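Local coordinates for protein adhesin (Streptococcus sanguinis SK1 = NCTC 7863, PDB 6VT2) that binds sialoglycans through tandem Siglec-like modules of a serine-rich repeat adhesin, probably attaching the streptococcus to glycosylated host surfaces, at residues A[203-208]-A[301-306]; A[227-232]-A[271-276]; A[296-301]-A[313-318]; A[139-144]-A[196-201]. One frame throughout, in Å; residues are numbered along the deposited sequence.

In the fold
Three of the four contacts meet at one calcium ion: contact 1 gives it Val203 and Asp305, contact 2 Asp230 and Asn231, and contact 4 Asp201. The ion thereby joins the end of the Rib-type module, held by contact 4, to the second Siglec-like module, which contains contacts 1, 2 and 3. Contacts 1 and 2 have centres 9 Å apart, and strands 206-207 and 222-229 are neighbours in one sheet. Strand 296-305 runs from the sialic acid, in contact 3, to the calcium ion, in contact 1; Val301 belongs to both. Contacts 3 and 4 stay separate, their nearest atoms about 14 Å apart.

Contact 1 (A[203-208]-A[301-306]); sequences VAPVFV and VRATDA. With CA (calcium ion), chain J.
Val203 and Asp305 meet through a calcium ion: the backbone O of Val203 binds it at 2.2 Å and the carboxylate OD2 of Asp305 at 2.4 Å. The two oxygens, both acceptors, lie 3.3 Å apart as ligands of the same ion, not as a hydrogen-bonded pair. Asp201, Asp230 and Asn231 complete the shell. The other carboxylate oxygen, Asp305 OD1, accepts a hydrogen bond from the backbone N of Leu309, so the group is fixed at both oxygens. Its CG stands between the backbone N and the carbonyl carbon (chi1 66°), which brings OD2 round to the ion.

Beside the site the Pro205 ring lies on the backbone of segment 301-306, with CG 3.4 Å from Ala303 O and 3.6 Å from Asp305 N. Its CB meets the methyl of Ala303, CB to CB 3.7 Å. The segments run roughly antiparallel but belong to the two facing sheets of the beta sandwich of the Siglec-like domain, and it is side chains that fill the gap between them. Further along, Phe207 offers a ring face to Val301: CG1 sits 3.8 Å from the ring centroid, 22° off the normal and displaced toward the rim near CD2 and CE2. The valine crosses the phenylalanine at about a right angle. With CG anti to the backbone N (chi1 174°), Phe207 reaches inward, where its ring also stacks with that of Phe228. In the outer shell, backbone bonds from Val206 to Tyr229 and from Val208 to His227 tie the short strand 206-207 to strand 222-229.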
# COMPACT_ATOMS: atom_id res chain seq x y z
N VAL A 203 -11.87 6.58 -17.82
CA VAL A 203 -12.43 7.38 -16.75
C VAL A 203 -11.41 8.42 -16.35
O VAL A 203 -10.28 8.08 -15.99
CB VAL A 203 -12.80 6.51 -15.55
CG1 VAL A 203 -13.56 7.39 -14.53
CG2 VAL A 203 -13.68 5.35 -16.01
N ALA A 204 -11.80 9.69 -16.42
CA ALA A 204 -10.94 10.75 -15.96
C ALA A 204 -10.83 10.77 -14.44
O ALA A 204 -11.65 10.20 -13.73
CB ALA A 204 -11.45 12.11 -16.43
N PRO A 205 -9.79 11.42 -13.92
CA PRO A 205 -9.68 11.55 -12.46
C PRO A 205 -10.88 12.26 -11.86
O PRO A 205 -11.58 13.03 -12.52
CB PRO A 205 -8.43 12.40 -12.28
CG PRO A 205 -7.58 12.16 -13.52
CD PRO A 205 -8.60 11.95 -14.60
N VAL A 206 -11.06 12.01 -10.57
CA VAL A 206 -12.17 12.50 -9.79
C VAL A 206 -11.61 13.47 -8.75
O VAL A 206 -10.64 13.15 -8.03
CB VAL A 206 -12.92 11.37 -9.09
CG1 VAL A 206 -13.97 11.96 -8.15
CG2 VAL A 206 -13.55 10.46 -10.09
N PHE A 207 -12.27 14.63 -8.63
CA PHE A 207 -11.99 15.64 -7.59
C PHE A 207 -12.97 15.38 -6.47
O PHE A 207 -14.18 15.66 -6.59
CB PHE A 207 -12.10 17.05 -8.16
CG PHE A 207 -11.97 18.14 -7.13
CD1 PHE A 207 -11.08 18.03 -6.09
CD2 PHE A 207 -12.73 19.28 -7.24
CE1 PHE A 207 -10.96 19.04 -5.18
CE2 PHE A 207 -12.63 20.29 -6.28
CZ PHE A 207 -11.75 20.17 -5.28
N VAL A 208 -12.46 14.80 -5.39
CA VAL A 208 -13.33 14.40 -4.29
C VAL A 208 -14.06 15.59 -3.67
O VAL A 208 -15.20 15.47 -3.21
CB VAL A 208 -12.48 13.66 -3.25
CG1 VAL A 208 -13.33 13.34 -2.05
CG2 VAL A 208 -11.85 12.45 -3.82
N VAL A 301 -10.68 23.39 -11.11
CA VAL A 301 -9.54 22.49 -11.09
C VAL A 301 -9.83 21.33 -12.03
O VAL A 301 -10.97 20.86 -12.12
CB VAL A 301 -9.21 22.03 -9.65
CG1 VAL A 301 -10.33 21.20 -9.06
CG2 VAL A 301 -7.91 21.35 -9.67
N ARG A 302 -8.82 20.89 -12.70
CA ARG A 302 -8.83 19.69 -13.52
C ARG A 302 -7.67 18.78 -13.11
O ARG A 302 -6.65 19.24 -12.59
CB ARG A 302 -8.63 20.03 -14.99
CG ARG A 302 -9.66 20.89 -15.60
CD ARG A 302 -9.24 21.31 -17.03
NE ARG A 302 -10.24 22.18 -17.64
CZ ARG A 302 -11.24 21.72 -18.40
NH1 ARG A 302 -11.36 20.40 -18.64
NH2 ARG A 302 -12.09 22.55 -18.92
N ALA A 303 -7.80 17.48 -13.33
CA ALA A 303 -6.72 16.55 -13.03
C ALA A 303 -6.63 15.60 -14.22
O ALA A 303 -7.63 15.29 -14.86
CB ALA A 303 -6.94 15.79 -11.73
N THR A 304 -5.41 15.20 -14.53
CA THR A 304 -5.13 14.34 -15.67
C THR A 304 -4.44 13.08 -15.19
O THR A 304 -3.59 13.12 -14.30
CB THR A 304 -4.23 15.09 -16.64
OG1 THR A 304 -4.87 16.26 -17.11
CG2 THR A 304 -3.94 14.21 -17.90
N ASP A 305 -4.83 11.93 -15.76
CA ASP A 305 -4.19 10.66 -15.41
C ASP A 305 -3.07 10.38 -16.41
O ASP A 305 -2.82 11.16 -17.33
CB ASP A 305 -5.24 9.55 -15.29
CG ASP A 305 -5.93 9.20 -16.62
OD1 ASP A 305 -5.33 9.43 -17.68
OD2 ASP A 305 -7.08 8.77 -16.52
N ALA A 306 -2.37 9.26 -16.21
CA ALA A 306 -1.18 9.01 -17.02
C ALA A 306 -1.53 8.63 -18.44
O ALA A 306 -0.67 8.71 -19.32
CB ALA A 306 -0.35 7.92 -16.39
CA CA J . -8.33 7.15 -15.34

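Contact 2 (A[227-232]-A[271-276]); sequences HFYDNS and ATEQNP. With CA (calcium ion), chain J.
The backbone of Asp230 meets that of Ala271 through one nearly straight bond, N to O 2.9 Å with 170° at the hydrogen, and Tyr229 and Ala271 are the nearest pair of alpha carbons. Tyr229, one residue before Asp230, buries more surface here than any other residue. Its ring and the side chain of Glu273 lie side by side and point the same way; in the conformer described here, one of two, the carboxylate lies nearly parallel to the ring (7°), a stack that holds for that conformer alone. In it, Glu273 CB stands over the middle of the face, 4.1 Å from the ring centroid, and the extended chain continues across the ring until its carboxylate lies by the phenol end. At the root of the ring, Tyr229 CB rests against the carbonyl carbon of Thr272 at 3.4 Å.

Thr272 also shapes the loop: its OG1 accepts from the backbone N of Asn275, three residues on, at 2.8 Å, an ST motif in the loop that leads into strand 277-283. This turn carries Pro276 back to strand 227-229, where its CG reaches the edge of the His227 ring, 3.7 Å from CD2. The imidazole ND1 is held by Asp209.

Asp230 and Asn231 enter the calcium site between the Rib and Siglec-like modules. Asp230 binds the ion with both carboxylate oxygens, OD1 and OD2 each at 2.5 Å, and Asn231 adds its OD1. OD2 of Asp230 is gripped further by Ser232: OG donates to its anti lone pair at 2.6 Å, while the backbone N, closing an Asx turn, comes from above the carboxylate plane.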
# COMPACT_ATOMS: atom_id res chain seq x y z
N HIS A 227 -8.74 16.69 -2.51
CA HIS A 227 -8.26 15.26 -2.68
C HIS A 227 -8.73 14.83 -4.08
O HIS A 227 -9.78 15.20 -4.45
CB HIS A 227 -8.90 14.38 -1.59
CG HIS A 227 -8.59 14.75 -0.18
ND1 HIS A 227 -9.09 15.85 0.42
CD2 HIS A 227 -7.90 14.15 0.77
CE1 HIS A 227 -8.68 15.93 1.65
NE2 HIS A 227 -7.94 14.91 1.88
N PHE A 228 -7.93 14.04 -4.76
CA PHE A 228 -8.17 13.55 -6.11
C PHE A 228 -7.85 12.07 -6.15
O PHE A 228 -6.94 11.62 -5.48
CB PHE A 228 -7.31 14.25 -7.12
CG PHE A 228 -7.39 15.76 -7.09
CD1 PHE A 228 -6.64 16.50 -6.21
CD2 PHE A 228 -8.21 16.43 -7.98
CE1 PHE A 228 -6.68 17.89 -6.22
CE2 PHE A 228 -8.29 17.78 -7.94
CZ PHE A 228 -7.55 18.53 -7.09
N TYR A 229 -8.56 11.32 -6.99
CA TYR A 229 -8.15 9.95 -7.25
C TYR A 229 -8.48 9.61 -8.69
O TYR A 229 -9.15 10.35 -9.40
CB TYR A 229 -8.82 8.95 -6.31
CG TYR A 229 -10.28 8.76 -6.52
CD1 TYR A 229 -10.74 7.79 -7.40
CD2 TYR A 229 -11.21 9.52 -5.82
CE1 TYR A 229 -12.10 7.59 -7.53
CE2 TYR A 229 -12.55 9.33 -5.97
CZ TYR A 229 -12.99 8.37 -6.82
OH TYR A 229 -14.35 8.22 -6.98
N ASP A 230 -7.90 8.55 -9.15
CA ASP A 230 -8.21 8.07 -10.51
C ASP A 230 -8.44 6.57 -10.41
O ASP A 230 -7.80 5.96 -9.59
CB ASP A 230 -7.09 8.42 -11.47
CG ASP A 230 -7.43 8.15 -12.91
OD1 ASP A 230 -8.35 8.69 -13.36
OD2 ASP A 230 -6.76 7.31 -13.45
N ASN A 231 -9.17 5.98 -11.34
CA ASN A 231 -9.39 4.52 -11.40
C ASN A 231 -8.05 3.78 -11.64
O ASN A 231 -7.92 2.70 -11.18
CB ASN A 231 -10.43 4.15 -12.46
CG ASN A 231 -9.97 4.46 -13.86
OD1 ASN A 231 -9.24 5.35 -14.04
ND2 ASN A 231 -10.36 3.68 -14.84
N SER A 232 -7.06 4.40 -12.27
CA SER A 232 -5.72 3.79 -12.47
C SER A 232 -4.89 3.86 -11.19
O SER A 232 -3.85 3.27 -11.15
CB SER A 232 -4.97 4.47 -13.54
OG SER A 232 -4.66 5.78 -13.13
N ALA A 271 -2.87 8.11 -6.13
CA ALA A 271 -4.19 8.68 -6.27
C ALA A 271 -5.25 7.60 -6.33
O ALA A 271 -5.87 7.38 -7.37
CB ALA A 271 -4.25 9.56 -7.50
N THR A 272 -5.42 6.91 -5.23
CA THR A 272 -6.50 5.92 -5.09
C THR A 272 -7.61 6.54 -4.25
O THR A 272 -7.39 7.46 -3.59
CB THR A 272 -6.00 4.63 -4.45
OG1 THR A 272 -5.71 4.83 -3.07
CG2 THR A 272 -4.79 4.12 -5.20
N GLU A 273 -8.78 5.93 -4.25
CA GLU A 273 -9.87 6.51 -3.43
C GLU A 273 -9.47 6.40 -1.96
O GLU A 273 -9.73 7.31 -1.21
CB GLU A 273 -11.17 5.78 -3.75
CG GLU A 273 -12.40 6.50 -3.25
CD GLU A 273 -13.73 6.06 -3.86
OE1 GLU A 273 -13.73 5.20 -4.74
OE2 GLU A 273 -14.75 6.61 -3.45
N GLN A 274 -8.89 5.28 -1.56
CA GLN A 274 -8.50 5.12 -0.15
C GLN A 274 -7.35 6.07 0.20
O GLN A 274 -7.33 6.57 1.30
CB GLN A 274 -8.11 3.66 0.02
CG GLN A 274 -7.61 3.31 1.40
CD GLN A 274 -8.67 3.56 2.41
OE1 GLN A 274 -9.84 3.39 2.15
NE2 GLN A 274 -8.27 4.03 3.57
N ASN A 275 -6.41 6.24 -0.70
CA ASN A 275 -5.22 7.06 -0.46
C ASN A 275 -5.11 8.09 -1.59
O ASN A 275 -4.28 7.97 -2.50
CB ASN A 275 -3.98 6.18 -0.38
CG ASN A 275 -4.01 5.26 0.83
OD1 ASN A 275 -4.21 4.03 0.71
ND2 ASN A 275 -3.89 5.85 2.00
N PRO A 276 -5.95 9.10 -1.57
CA PRO A 276 -6.01 10.04 -2.67
C PRO A 276 -4.80 10.96 -2.73
O PRO A 276 -4.05 11.15 -1.76
CB PRO A 276 -7.26 10.86 -2.39
CG PRO A 276 -7.36 10.82 -0.86
CD PRO A 276 -6.91 9.44 -0.50
CA CA J . -8.33 7.15 -15.34

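Contact 3 (A[296-301]-A[313-318]); sequences KYTFKV and AKIFRI. With SIA (N-acetyl-alpha-neuraminic acid), chain C.
Phe299 and Phe316 lie side by side in an antiparallel hydrogen-bonded pair, their planes only 8° apart but slid until the rings barely overlap, centroids 4.8 Å apart. The slide places Phe299 CB over the Phe316 face, 3.6 Å from its centroid, while Val301 CB meets the edge of that ring. In Phe316 CG is tucked over the main chain (chi1 70°), which swings its ring beneath Phe299. The far end of Phe299, CE1, rests on Ile318 CD1.

Along the strand edge turned away from strand 314-321, Thr298 N donates to the sialic acid carboxylate O1A at 2.9 Å and Lys296 O accepts from the sugar's N5 at 2.8 Å, while Thr298 OG1, on the face opposite the phenylalanines, donates to O1B at 2.7 Å. Two waters link Lys296 NZ with Arg317 NH1, and one of them also donates to Thr298 OG1. Arg317 turns its NH2 to Asp213, and Lys300 pairs with Asp243.

This is the hairpin of strands 296-305 and 314-321; helix 244-255 packs on Tyr297 and Phe299, and strand 222-229 of the opposing sheet on Val301 and Phe316.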
# COMPACT_ATOMS: atom_id res chain seq x y z
N LYS A 296 -15.23 35.79 -1.70
CA LYS A 296 -15.03 34.42 -2.10
C LYS A 296 -14.21 34.38 -3.37
O LYS A 296 -14.03 35.37 -4.07
CB LYS A 296 -16.34 33.69 -2.37
CG LYS A 296 -17.11 34.33 -3.48
CD LYS A 296 -18.31 33.53 -3.99
CE LYS A 296 -19.14 34.46 -4.87
NZ LYS A 296 -20.28 33.84 -5.54
N TYR A 297 -13.62 33.22 -3.57
CA TYR A 297 -12.97 32.90 -4.82
C TYR A 297 -13.50 31.56 -5.27
O TYR A 297 -13.53 30.59 -4.50
CB TYR A 297 -11.46 32.82 -4.69
CG TYR A 297 -10.77 34.08 -4.36
CD1 TYR A 297 -10.85 35.17 -5.20
CD2 TYR A 297 -10.06 34.22 -3.20
CE1 TYR A 297 -10.21 36.34 -4.95
CE2 TYR A 297 -9.40 35.42 -2.93
CZ TYR A 297 -9.48 36.46 -3.79
OH TYR A 297 -8.89 37.66 -3.55
N THR A 298 -13.93 31.51 -6.51
CA THR A 298 -14.47 30.29 -7.13
C THR A 298 -13.45 29.77 -8.12
O THR A 298 -13.13 30.44 -9.11
CB THR A 298 -15.78 30.60 -7.83
OG1 THR A 298 -16.68 31.24 -6.88
CG2 THR A 298 -16.42 29.25 -8.32
N PHE A 299 -12.85 28.65 -7.77
CA PHE A 299 -11.79 28.03 -8.53
C PHE A 299 -12.35 26.95 -9.42
O PHE A 299 -13.40 26.36 -9.15
CB PHE A 299 -10.76 27.39 -7.59
CG PHE A 299 -10.09 28.35 -6.68
CD1 PHE A 299 -10.64 28.65 -5.45
CD2 PHE A 299 -8.92 28.96 -7.03
CE1 PHE A 299 -10.07 29.55 -4.61
CE2 PHE A 299 -8.29 29.82 -6.16
CZ PHE A 299 -8.88 30.14 -4.95
N LYS A 300 -11.56 26.61 -10.44
CA LYS A 300 -11.85 25.48 -11.30
C LYS A 300 -10.57 24.67 -11.34
O LYS A 300 -9.48 25.20 -11.64
CB LYS A 300 -12.28 25.97 -12.70
CG LYS A 300 -13.59 26.78 -12.66
CD LYS A 300 -14.32 26.77 -13.99
CE LYS A 300 -13.57 27.54 -15.08
NZ LYS A 300 -14.06 27.17 -16.45
N VAL A 301 -10.68 23.39 -11.11
CA VAL A 301 -9.54 22.49 -11.09
C VAL A 301 -9.83 21.33 -12.03
O VAL A 301 -10.97 20.86 -12.12
CB VAL A 301 -9.21 22.03 -9.65
CG1 VAL A 301 -10.33 21.20 -9.06
CG2 VAL A 301 -7.91 21.35 -9.67
N ALA A 313 -13.52 20.67 -15.74
CA ALA A 313 -13.24 21.68 -14.74
C ALA A 313 -14.24 21.55 -13.62
O ALA A 313 -15.44 21.54 -13.86
CB ALA A 313 -13.33 23.07 -15.35
N LYS A 314 -13.74 21.38 -12.39
CA LYS A 314 -14.56 21.13 -11.22
C LYS A 314 -14.36 22.30 -10.26
O LYS A 314 -13.28 22.74 -10.13
CB LYS A 314 -14.09 19.84 -10.55
CG LYS A 314 -14.05 18.67 -11.51
CD LYS A 314 -15.40 18.17 -11.76
CE LYS A 314 -15.46 17.06 -12.80
NZ LYS A 314 -16.86 16.88 -13.24
N ILE A 315 -15.44 22.72 -9.64
CA ILE A 315 -15.47 23.94 -8.81
C ILE A 315 -15.16 23.60 -7.36
O ILE A 315 -15.53 22.62 -6.94
CB ILE A 315 -16.89 24.53 -8.80
CG1 ILE A 315 -17.20 24.99 -10.22
CG2 ILE A 315 -17.09 25.66 -7.80
CD1 ILE A 315 -16.33 26.06 -10.68
N PHE A 316 -14.41 24.46 -6.72
CA PHE A 316 -14.35 24.56 -5.26
C PHE A 316 -14.18 26.04 -4.96
O PHE A 316 -13.90 26.84 -5.86
CB PHE A 316 -13.25 23.72 -4.63
CG PHE A 316 -11.91 24.20 -4.90
CD1 PHE A 316 -11.28 23.90 -6.05
CD2 PHE A 316 -11.24 24.97 -3.99
CE1 PHE A 316 -10.02 24.38 -6.34
CE2 PHE A 316 -9.98 25.44 -4.26
CZ PHE A 316 -9.34 25.12 -5.42
N ARG A 317 -14.49 26.42 -3.72
CA ARG A 317 -14.38 27.81 -3.35
C ARG A 317 -13.62 27.99 -2.06
O ARG A 317 -13.59 27.12 -1.21
CB ARG A 317 -15.76 28.48 -3.15
CG ARG A 317 -16.72 28.20 -4.33
CD ARG A 317 -17.93 29.09 -4.32
NE ARG A 317 -18.71 28.90 -3.13
CZ ARG A 317 -19.81 29.60 -2.87
NH1 ARG A 317 -20.24 30.50 -3.74
NH2 ARG A 317 -20.46 29.39 -1.76
N ILE A 318 -12.99 29.12 -1.97
CA ILE A 318 -12.57 29.69 -0.70
C ILE A 318 -13.58 30.75 -0.36
O ILE A 318 -13.81 31.64 -1.17
CB ILE A 318 -11.14 30.24 -0.77
CG1 ILE A 318 -10.21 29.05 -0.74
CG2 ILE A 318 -10.86 31.21 0.42
CD1 ILE A 318 -8.76 29.42 -1.03
C1 SIA C . -15.61 34.36 -7.90
C2 SIA C . -15.78 35.78 -8.60
C3 SIA C . -16.62 36.78 -7.79
C4 SIA C . -15.97 37.14 -6.46
C5 SIA C . -14.55 37.67 -6.67
C6 SIA C . -13.74 36.72 -7.58
C7 SIA C . -12.41 37.31 -8.07
C8 SIA C . -11.83 36.42 -9.20
C9 SIA C . -10.40 36.80 -9.55
C10 SIA C . -13.43 38.97 -4.88
C11 SIA C . -12.76 38.92 -3.50
N5 SIA C . -13.88 37.80 -5.37
O1A SIA C . -14.46 33.85 -8.05
O1B SIA C . -16.60 33.88 -7.31
O4 SIA C . -16.71 38.16 -5.75
O6 SIA C . -14.46 36.40 -8.77
O7 SIA C . -12.59 38.66 -8.48
O8 SIA C . -11.93 35.04 -8.86
O9 SIA C . -10.02 36.17 -10.78
O10 SIA C . -13.55 40.03 -5.49
O HOH W 1 -19.34 31.18 -6.60
O HOH W 2 -22.08 32.90 -3.63

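Contact 4 (A[139-144]-A[196-201]); sequences TYVQNA and QTVDTD. With CA (calcium ion), chain J.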
# COMPACT_ATOMS: atom_id res chain seq x y z
N THR A 139 -3.59 -3.06 -15.21
CA THR A 139 -2.95 -1.81 -15.58
C THR A 139 -3.89 -1.11 -16.54
O THR A 139 -4.31 -1.71 -17.52
CB THR A 139 -1.59 -2.04 -16.19
OG1 THR A 139 -0.71 -2.60 -15.20
CG2 THR A 139 -1.03 -0.77 -16.66
N TYR A 140 -4.26 0.13 -16.23
CA TYR A 140 -5.12 0.89 -17.14
C TYR A 140 -4.26 1.69 -18.10
O TYR A 140 -3.37 2.42 -17.67
CB TYR A 140 -6.03 1.82 -16.34
CG TYR A 140 -7.15 1.08 -15.69
CD1 TYR A 140 -8.30 0.79 -16.40
CD2 TYR A 140 -7.06 0.59 -14.40
CE1 TYR A 140 -9.33 0.10 -15.86
CE2 TYR A 140 -8.10 -0.11 -13.84
CZ TYR A 140 -9.24 -0.35 -14.58
OH TYR A 140 -10.28 -1.06 -14.03
N VAL A 141 -4.52 1.54 -19.40
CA VAL A 141 -3.67 2.12 -20.41
C VAL A 141 -4.51 2.91 -21.41
O VAL A 141 -5.72 2.74 -21.53
CB VAL A 141 -2.84 1.03 -21.14
CG1 VAL A 141 -2.02 0.24 -20.12
CG2 VAL A 141 -3.71 0.11 -21.91
N GLN A 142 -3.80 3.73 -22.22
CA GLN A 142 -4.59 4.57 -23.22
C GLN A 142 -5.05 3.67 -24.35
O GLN A 142 -6.14 3.88 -24.77
CB GLN A 142 -3.58 5.61 -23.67
CG GLN A 142 -4.21 6.71 -24.48
CD GLN A 142 -3.13 7.40 -25.24
OE1 GLN A 142 -2.91 7.11 -26.40
NE2 GLN A 142 -2.43 8.30 -24.58
N ASN A 143 -4.21 2.72 -24.77
CA ASN A 143 -4.59 1.87 -25.89
C ASN A 143 -4.16 0.45 -25.58
O ASN A 143 -2.95 0.19 -25.63
CB ASN A 143 -3.89 2.31 -27.15
CG ASN A 143 -4.37 1.57 -28.40
OD1 ASN A 143 -5.07 0.60 -28.31
ND2 ASN A 143 -3.97 2.05 -29.56
N ALA A 144 -5.11 -0.40 -25.26
CA ALA A 144 -4.86 -1.76 -24.85
C ALA A 144 -4.46 -2.62 -26.02
O ALA A 144 -4.09 -3.78 -25.81
CB ALA A 144 -6.06 -2.38 -24.14
N GLN A 196 -6.42 -10.20 -18.39
CA GLN A 196 -6.07 -10.16 -16.98
C GLN A 196 -4.93 -9.21 -16.67
O GLN A 196 -4.47 -9.15 -15.53
CB GLN A 196 -5.70 -11.57 -16.50
CG GLN A 196 -6.87 -12.45 -16.22
CD GLN A 196 -7.69 -12.74 -17.43
OE1 GLN A 196 -7.23 -13.38 -18.39
NE2 GLN A 196 -8.94 -12.28 -17.41
N THR A 197 -4.42 -8.45 -17.65
CA THR A 197 -3.33 -7.55 -17.36
C THR A 197 -3.66 -6.09 -17.64
O THR A 197 -3.12 -5.24 -16.94
CB THR A 197 -2.09 -7.93 -18.16
OG1 THR A 197 -2.36 -7.78 -19.55
CG2 THR A 197 -1.74 -9.40 -17.90
N VAL A 198 -4.43 -5.79 -18.68
CA VAL A 198 -4.64 -4.41 -19.06
C VAL A 198 -6.09 -4.15 -19.45
O VAL A 198 -6.81 -5.04 -19.92
CB VAL A 198 -3.75 -3.97 -20.22
CG1 VAL A 198 -2.32 -4.11 -19.87
CG2 VAL A 198 -4.11 -4.82 -21.45
N ASP A 199 -6.53 -2.91 -19.37
CA ASP A 199 -7.84 -2.47 -19.92
C ASP A 199 -7.62 -1.01 -20.30
O ASP A 199 -6.68 -0.36 -19.87
CB ASP A 199 -9.08 -2.70 -19.02
CG ASP A 199 -10.44 -2.71 -19.76
OD1 ASP A 199 -10.41 -2.61 -21.04
OD2 ASP A 199 -11.42 -2.58 -19.15
N THR A 200 -8.52 -0.54 -21.13
CA THR A 200 -8.51 0.85 -21.54
C THR A 200 -8.90 1.72 -20.38
O THR A 200 -9.89 1.43 -19.71
CB THR A 200 -9.50 1.07 -22.66
OG1 THR A 200 -9.37 0.00 -23.60
CG2 THR A 200 -9.19 2.39 -23.36
N ASP A 201 -8.13 2.79 -20.16
CA ASP A 201 -8.55 3.82 -19.21
C ASP A 201 -9.55 4.70 -19.92
O ASP A 201 -9.18 5.39 -20.87
CB ASP A 201 -7.39 4.64 -18.69
CG ASP A 201 -7.74 5.45 -17.43
OD1 ASP A 201 -8.92 5.74 -17.20
OD2 ASP A 201 -6.77 5.70 -16.68
CA CA J . -8.33 7.15 -15.34
O HOH W 3 -1.09 -5.23 -15.02
O HOH W 4 -4.20 5.55 -16.86
O HOH W 5 -7.86 0.27 -25.83
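Thr197 O is gripped by two donors: the backbone N of Thr139 at 2.8 Å, nearly straight at 169°, and a water at 2.8 Å that in turn accepts from Thr139 OG1. Three further backbone bonds follow, Asp199 N to Thr139 O, Val141 N to Asp199 O and Asp201 N to Val141 O, the last 2.8 Å long. Thr139 and Val198 point to one face, where helix 149-162 lays Val155 on both, and Ala144 CB closes on Val198 CG2 at 4.1 Å.

On the opposite face the Tyr140 ring lies along the second strand. Thr200 O meets its edge in the ring plane, 3.7 Å from CD1, and Tyr140 CB touches Asp201 CB. A first torsion of -164° sets the Asp201 carboxylate opposite the backbone N and extends both its oxygens to the calcium ion, OD1 at 2.4 Å and OD2 at 2.5 Å; a water donates to OD2 as well. Gln142 NE2 reaches Ser307 O in the next module.

Strands 139-141 and 198-200 form a two-stranded parallel sheet within the atypical Rib domain, its closing strand running directly into the calcium site shared with the following Siglec-like domain.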